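Local atomic coordinates of glycerol dehydrogenase (Bacillus coagulans, PDB entry 6CSJ), a protein that probably oxidises glycerol and related polyols with NAD+ as an iron-containing alcohol dehydrogenase relative, and in this double mutant has acquired D-lactate dehydrogenase activity. Residues V275-L280 and V307-L312. The protein carries 2 engineered substitutions. Numbering follows the deposited sequence.
Sequences VAFGTL and VTLGDL
Phe277 lays its ring from helix 271-285 against the loop 307-312, a worked example of one aromatic side chain joining a helix to a loop in the all-helical C-terminal domain of the iron-containing alcohol dehydrogenase fold. With CG anti to the backbone N (chi1 175°), the ring stands out from the helix and reaches the loop. Val307 C lies at the ring edge, 3.8 Å from Phe277 CD1, whereas the leucines approach obliquely: Leu309 CD2 comes to 3.8 Å from Phe277 CE2, and Leu312 CD1 stays at 4.1 Å from Phe277 CD2. One turn on, Leu280 CD2 rests 3.5 Å from Val307 O, while helix 290-303 packs against both Leu280 and Val307. Replacing Phe277 with the much smaller alanine is likely to open a gap between helix and loop, leaving Leu309 and Leu312 without the ring they both touch. No hydrogen bond crosses this buried side. Polar ties instead hold the loop on its more open flank, around exposed Gly310 and partly exposed Asp311, whose OD1 forms a salt bridge with Lys363. There Thr308 OG1 accepts from Asp311 N in an ST motif, and Val307 N donates to the anti lone pair of Asp311 OD2 at 3.0 Å, nearly straight at 167°.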
loop_
_atom_site.group_PDB
_atom_site.type_symbol
_atom_site.label_atom_id
_atom_site.label_comp_id
_atom_site.label_asym_id
_atom_site.label_seq_id
_atom_site.Cartn_x
_atom_site.Cartn_y
_atom_site.Cartn_z
ATOM N N VAL A 275 -5.128 -1.183 8.936
ATOM C CA VAL A 275 -5.874 -0.107 8.281
ATOM C C VAL A 275 -7.373 -0.442 8.214
ATOM O O VAL A 275 -8.206 0.456 8.352
ATOM C CB VAL A 275 -5.290 0.232 6.880
ATOM C CG1 VAL A 275 -6.207 1.143 6.072
ATOM C CG2 VAL A 275 -3.934 0.900 7.035
ATOM N N ALA A 276 -7.717 -1.719 8.024
ATOM C CA ALA A 276 -9.130 -2.140 8.016
ATOM C C ALA A 276 -9.832 -1.780 9.323
ATOM O O ALA A 276 -10.949 -1.262 9.303
ATOM C CB ALA A 276 -9.254 -3.635 7.764
ATOM N N PHE A 277 -9.171 -2.061 10.448
ATOM C CA PHE A 277 -9.723 -1.727 11.762
ATOM C C PHE A 277 -9.741 -0.215 11.981
ATOM O O PHE A 277 -10.693 0.319 12.550
ATOM C CB PHE A 277 -8.968 -2.397 12.907
ATOM C CG PHE A 277 -9.449 -1.954 14.257
ATOM C CD1 PHE A 277 -10.623 -2.475 14.798
ATOM C CD2 PHE A 277 -8.764 -0.964 14.965
ATOM C CE1 PHE A 277 -11.085 -2.037 16.032
ATOM C CE2 PHE A 277 -9.230 -0.527 16.198
ATOM C CZ PHE A 277 -10.380 -1.062 16.731
ATOM N N GLY A 278 -8.677 0.456 11.547
ATOM C CA GLY A 278 -8.622 1.919 11.541
ATOM C C GLY A 278 -9.749 2.567 10.749
ATOM O O GLY A 278 -10.218 3.647 11.099
ATOM N N THR A 279 -10.181 1.911 9.680
ATOM C CA THR A 279 -11.311 2.383 8.892
ATOM C C THR A 279 -12.598 2.330 9.718
ATOM O O THR A 279 -13.382 3.283 9.696
ATOM C CB THR A 279 -11.472 1.572 7.600
ATOM O OG1 THR A 279 -10.244 1.622 6.863
ATOM C CG2 THR A 279 -12.616 2.106 6.751
ATOM N N LEU A 280 -12.794 1.234 10.454
ATOM C CA LEU A 280 -13.963 1.093 11.311
ATOM C C LEU A 280 -13.963 2.201 12.369
ATOM O O LEU A 280 -14.980 2.841 12.586
ATOM C CB LEU A 280 -14.007 -0.302 11.963
ATOM C CG LEU A 280 -15.187 -0.601 12.896
ATOM C CD1 LEU A 280 -16.511 -0.383 12.170
ATOM C CD2 LEU A 280 -15.090 -2.016 13.446
ATOM N N VAL A 307 -12.004 -6.799 12.695
ATOM C CA VAL A 307 -12.972 -5.765 13.120
ATOM C C VAL A 307 -12.978 -5.514 14.648
ATOM O O VAL A 307 -13.852 -4.820 15.158
ATOM C CB VAL A 307 -14.404 -6.095 12.641
ATOM C CG1 VAL A 307 -14.446 -6.170 11.128
ATOM C CG2 VAL A 307 -14.933 -7.396 13.262
ATOM N N THR A 308 -12.008 -6.076 15.366
ATOM C CA THR A 308 -11.821 -5.811 16.788
ATOM C C THR A 308 -10.326 -5.703 17.087
ATOM O O THR A 308 -9.487 -6.090 16.270
ATOM C CB THR A 308 -12.416 -6.935 17.660
ATOM O OG1 THR A 308 -11.671 -8.146 17.470
ATOM C CG2 THR A 308 -13.868 -7.181 17.327
ATOM N N LEU A 309 -10.016 -5.182 18.271
ATOM C CA LEU A 309 -8.650 -5.196 18.796
ATOM C C LEU A 309 -8.175 -6.624 19.053
ATOM O O LEU A 309 -7.008 -6.934 18.830
ATOM C CB LEU A 309 -8.549 -4.344 20.068
ATOM C CG LEU A 309 -8.711 -2.845 19.818
ATOM C CD1 LEU A 309 -8.926 -2.114 21.138
ATOM C CD2 LEU A 309 -7.511 -2.274 19.066
ATOM N N GLY A 310 -9.085 -7.487 19.500
ATOM C CA GLY A 310 -8.833 -8.930 19.598
ATOM C C GLY A 310 -8.316 -9.541 18.308
ATOM O O GLY A 310 -7.324 -10.268 18.325
ATOM N N ASP A 311 -8.957 -9.214 17.184
ATOM C CA ASP A 311 -8.527 -9.718 15.866
ATOM C C ASP A 311 -7.103 -9.259 15.484
ATOM O O ASP A 311 -6.460 -9.889 14.645
ATOM C CB ASP A 311 -9.502 -9.299 14.750
ATOM C CG ASP A 311 -10.896 -9.910 14.892
ATOM O OD1 ASP A 311 -11.084 -10.863 15.687
ATOM O OD2 ASP A 311 -11.818 -9.434 14.189
ATOM N N LEU A 312 -6.635 -8.155 16.075
ATOM C CA LEU A 312 -5.250 -7.692 15.936
ATOM C C LEU A 312 -4.272 -8.280 16.970
ATOM O O LEU A 312 -3.119 -7.864 17.002
ATOM C CB LEU A 312 -5.190 -6.165 16.024
ATOM C CG LEU A 312 -6.077 -5.367 15.080
ATOM C CD1 LEU A 312 -5.852 -3.879 15.356
ATOM C CD2 LEU A 312 -5.785 -5.697 13.620
#